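Local atomic coordinates of probable glutathione reductase (Sinorhizobium meliloti, PDB entry 4DNA), a protein that probably reduces glutathione disulfide to glutathione with NADPH, as a homodimeric FAD-dependent disulfide oxidoreductase. Residues K386-V394 against G404-M415. Residues are numbered along the deposited sequence; the frame is centred on the assembly and turned at random.
Sequences KEKTIMKLV and GAHILGHDAGEM
The carboxylate of Glu387 meets the imidazole of His410 at the ring's edge. OE1 lies in the ring plane and takes a fairly straight hydrogen bond from His410 NE2 (3.1 Å). The carboxylate stands almost perpendicular to the ring (89°) and receives the bond on its syn side, with the donor 32° out of the carboxylate plane. The second flat group, His406, has Val394 CG2 near its plane at the edge, 4.1 Å from His406 NE2. His406 projects from the same sheet face as Ile390, Lys392 and Leu408, and there its ND1 bonds to Thr353 OG1.

The two strands run antiparallel, their N-to-C directions 173° apart. Paired backbone bonds join Ile390 with Leu408, Lys392 with His406, and Val394 with Gly404; the one from Lys392 N to His406 O measures 2.7 Å. Ile390 and Leu408 lie side by side and point the same way, with Ile390 CD1 4.2 Å from Leu408 CD2. On the other face, Met391 (selenomethionine) lays its CG against Ile407 CD1 at 3.8 Å, while Leu393 CD2 rests on Ala405 CB at 3.6 Å. A type II turn from Gly409 to Ala412 then leads from strand to helix, whose first turn carries Met415 on the Met391 face; how the ends of these two side chains meet is doubtful.

This hairpin, strands 389-396 and 402-408, belongs to the antiparallel sheet of the dimerisation domain, flanked by strands 367-375 and 351-355. Helix 211-223 covers the Ile390 face through Met213, and Lys392 NZ forms salt bridges with Asp210, Asp212 and Glu358. From the opposite face, helix 412-424 reaches the second subunit, where the carboxylate of Glu414 accepts bonds from the backbone N of Ala442 and Ala443 of that subunit.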
loop_
_atom_site.group_PDB
_atom_site.type_symbol
_atom_site.label_atom_id
_atom_site.label_comp_id
_atom_site.label_asym_id
_atom_site.label_seq_id
_atom_site.Cartn_x
_atom_site.Cartn_y
_atom_site.Cartn_z
ATOM N N LYS A 386 20.118 -1.007 0.971
ATOM C CA LYS A 386 20.566 -0.278 -0.228
ATOM C C LYS A 386 19.446 -0.226 -1.259
ATOM O O LYS A 386 19.552 -0.764 -2.357
ATOM C CB LYS A 386 21.852 -0.865 -0.837
ATOM C CG LYS A 386 23.104 -0.088 -0.494
ATOM C CD LYS A 386 23.744 -0.524 0.821
ATOM C CE LYS A 386 24.792 -1.611 0.599
ATOM N NZ LYS A 386 25.865 -1.569 1.631
ATOM N N GLU A 387 18.365 0.431 -0.873
ATOM C CA GLU A 387 17.176 0.560 -1.705
ATOM C C GLU A 387 16.812 2.036 -1.725
ATOM O O GLU A 387 17.128 2.771 -0.782
ATOM C CB GLU A 387 16.026 -0.239 -1.088
ATOM C CG GLU A 387 15.155 -0.986 -2.084
ATOM C CD GLU A 387 14.153 -1.925 -1.408
ATOM O OE1 GLU A 387 14.113 -1.972 -0.148
ATOM O OE2 GLU A 387 13.403 -2.624 -2.139
ATOM N N LYS A 388 16.165 2.474 -2.798
ATOM C CA LYS A 388 15.654 3.842 -2.861
ATOM C C LYS A 388 14.212 3.884 -3.352
ATOM O O LYS A 388 13.843 3.215 -4.311
ATOM C CB LYS A 388 16.584 4.749 -3.682
ATOM C CG LYS A 388 17.604 5.479 -2.815
ATOM C CD LYS A 388 19.009 5.442 -3.411
ATOM C CE LYS A 388 20.041 5.974 -2.416
ATOM N NZ LYS A 388 21.415 6.124 -2.991
ATOM N N THR A 389 13.378 4.641 -2.666
ATOM C CA THR A 389 12.035 4.836 -3.166
ATOM C C THR A 389 11.998 6.119 -3.988
ATOM O O THR A 389 12.424 7.177 -3.520
ATOM C CB THR A 389 10.986 4.827 -2.030
ATOM O OG1 THR A 389 10.990 3.543 -1.404
ATOM C CG2 THR A 389 9.588 5.106 -2.567
ATOM N N ILE A 390 11.523 6.004 -5.229
ATOM C CA ILE A 390 11.244 7.181 -6.033
ATOM C C ILE A 390 9.740 7.384 -6.115
ATOM O O ILE A 390 9.001 6.446 -6.406
ATOM C CB ILE A 390 11.925 7.123 -7.409
ATOM C CG1 ILE A 390 13.443 7.177 -7.238
ATOM C CG2 ILE A 390 11.523 8.316 -8.256
ATOM C CD1 ILE A 390 14.211 6.425 -8.303
HETATM N N MSE A 391 9.303 8.604 -5.805
HETATM C CA MSE A 391 7.885 8.980 -5.806
HETATM C C MSE A 391 7.725 10.273 -6.543
HETATM O O MSE A 391 8.182 11.313 -6.070
HETATM C CB MSE A 391 7.439 9.204 -4.377
HETATM C CG MSE A 391 7.117 7.848 -3.779
HETATM SE SE MSE A 391 6.078 8.061 -2.119
HETATM C CE MSE A 391 5.612 6.174 -1.806
ATOM N N LYS A 392 7.082 10.235 -7.707
ATOM C CA LYS A 392 7.118 11.390 -8.586
ATOM C C LYS A 392 5.747 11.818 -9.054
ATOM O O LYS A 392 5.020 11.031 -9.634
ATOM C CB LYS A 392 8.061 11.129 -9.763
ATOM C CG LYS A 392 7.878 12.034 -10.968
ATOM C CD LYS A 392 9.226 12.445 -11.546
ATOM C CE LYS A 392 9.132 12.905 -12.993
ATOM N NZ LYS A 392 9.518 11.858 -13.967
ATOM N N LEU A 393 5.419 13.079 -8.792
ATOM C CA LEU A 393 4.162 13.683 -9.207
ATOM C C LEU A 393 4.370 14.666 -10.337
ATOM O O LEU A 393 5.303 15.484 -10.279
ATOM C CB LEU A 393 3.521 14.419 -8.037
ATOM C CG LEU A 393 2.837 13.526 -7.002
ATOM C CD1 LEU A 393 2.410 14.315 -5.775
ATOM C CD2 LEU A 393 1.650 12.861 -7.644
ATOM N N VAL A 394 3.504 14.599 -11.356
ATOM C CA VAL A 394 3.578 15.525 -12.501
ATOM C C VAL A 394 2.303 16.387 -12.574
ATOM O O VAL A 394 1.183 15.851 -12.551
ATOM C CB VAL A 394 3.820 14.785 -13.829
ATOM C CG1 VAL A 394 4.032 15.779 -14.955
ATOM C CG2 VAL A 394 5.016 13.849 -13.723
ATOM N N GLY A 404 0.011 13.005 -13.704
ATOM C CA GLY A 404 0.807 11.802 -13.653
ATOM C C GLY A 404 1.374 11.632 -12.265
ATOM O O GLY A 404 1.841 12.603 -11.642
ATOM N N ALA A 405 1.294 10.393 -11.779
ATOM C CA ALA A 405 1.927 9.945 -10.539
ATOM C C ALA A 405 2.620 8.607 -10.810
ATOM O O ALA A 405 2.038 7.716 -11.431
ATOM C CB ALA A 405 0.905 9.783 -9.446
ATOM N N HIS A 406 3.872 8.499 -10.354
ATOM C CA HIS A 406 4.754 7.360 -10.598
ATOM C C HIS A 406 5.522 7.017 -9.359
ATOM O O HIS A 406 6.160 7.883 -8.749
ATOM C CB HIS A 406 5.727 7.688 -11.716
ATOM C CG HIS A 406 5.090 8.401 -12.878
ATOM N ND1 HIS A 406 4.454 7.743 -13.874
ATOM C CD2 HIS A 406 4.986 9.757 -13.168
ATOM C CE1 HIS A 406 3.973 8.635 -14.755
ATOM N NE2 HIS A 406 4.304 9.868 -14.322
ATOM N N ILE A 407 5.459 5.738 -8.992
ATOM C CA ILE A 407 6.039 5.215 -7.758
ATOM C C ILE A 407 6.928 4.031 -8.072
ATOM O O ILE A 407 6.506 3.097 -8.748
ATOM C CB ILE A 407 4.962 4.698 -6.764
ATOM C CG1 ILE A 407 3.784 5.670 -6.618
ATOM C CG2 ILE A 407 5.590 4.414 -5.406
ATOM C CD1 ILE A 407 4.129 6.986 -5.945
ATOM N N LEU A 408 8.160 4.087 -7.592
ATOM C CA LEU A 408 9.038 2.933 -7.622
ATOM C C LEU A 408 9.337 2.547 -6.178
ATOM O O LEU A 408 9.900 3.340 -5.421
ATOM C CB LEU A 408 10.321 3.267 -8.369
ATOM C CG LEU A 408 11.353 2.147 -8.472
ATOM C CD1 LEU A 408 10.784 0.966 -9.240
ATOM C CD2 LEU A 408 12.617 2.664 -9.146
ATOM N N GLY A 409 8.939 1.349 -5.777
ATOM C CA GLY A 409 9.115 0.945 -4.399
ATOM C C GLY A 409 7.970 0.109 -3.884
ATOM O O GLY A 409 7.035 -0.221 -4.626
ATOM N N HIS A 410 8.048 -0.224 -2.598
ATOM C CA HIS A 410 7.131 -1.160 -1.971
ATOM C C HIS A 410 5.718 -0.720 -2.042
ATOM O O HIS A 410 5.383 0.357 -1.565
ATOM C CB HIS A 410 7.534 -1.416 -0.528
ATOM C CG HIS A 410 8.882 -2.079 -0.400
ATOM N ND1 HIS A 410 9.052 -3.414 -0.532
ATOM C CD2 HIS A 410 10.151 -1.537 -0.180
ATOM C CE1 HIS A 410 10.359 -3.715 -0.392
ATOM N NE2 HIS A 410 11.031 -2.565 -0.170
ATOM N N ASP A 411 4.887 -1.562 -2.653
ATOM C CA ASP A 411 3.426 -1.382 -2.685
ATOM C C ASP A 411 2.975 -0.350 -3.714
ATOM O O ASP A 411 1.833 0.137 -3.669
ATOM C CB ASP A 411 2.869 -1.046 -1.287
ATOM C CG ASP A 411 3.244 -2.092 -0.243
ATOM O OD1 ASP A 411 2.935 -3.292 -0.479
ATOM O OD2 ASP A 411 3.849 -1.707 0.795
ATOM N N ALA A 412 3.870 -0.035 -4.647
ATOM C CA ALA A 412 3.565 0.896 -5.721
ATOM C C ALA A 412 2.264 0.544 -6.459
ATOM O O ALA A 412 1.550 1.429 -6.930
ATOM C CB ALA A 412 4.726 0.969 -6.688
ATOM N N GLY A 413 1.953 -0.744 -6.535
ATOM C CA GLY A 413 0.716 -1.197 -7.144
ATOM C C GLY A 413 -0.550 -0.844 -6.382
ATOM O O GLY A 413 -1.524 -0.384 -6.972
ATOM N N GLU A 414 -0.538 -1.051 -5.087
ATOM C CA GLU A 414 -1.652 -0.661 -4.269
ATOM C C GLU A 414 -1.835 0.831 -4.280
ATOM O O GLU A 414 -2.933 1.306 -4.238
ATOM C CB GLU A 414 -1.496 -1.185 -2.855
ATOM C CG GLU A 414 -1.382 -2.686 -2.775
ATOM C CD GLU A 414 -2.705 -3.383 -2.907
ATOM O OE1 GLU A 414 -3.731 -2.716 -2.939
ATOM O OE2 GLU A 414 -2.722 -4.609 -2.959
HETATM N N MSE A 415 -0.743 1.569 -4.271
HETATM C CA MSE A 415 -0.784 2.999 -4.351
HETATM C C MSE A 415 -1.304 3.494 -5.645
HETATM O O MSE A 415 -2.056 4.464 -5.693
HETATM C CB MSE A 415 0.615 3.497 -4.140
HETATM C CG MSE A 415 0.794 3.705 -2.659
HETATM SE SE MSE A 415 2.654 4.057 -2.243
HETATM C CE MSE A 415 2.651 5.946 -2.632
#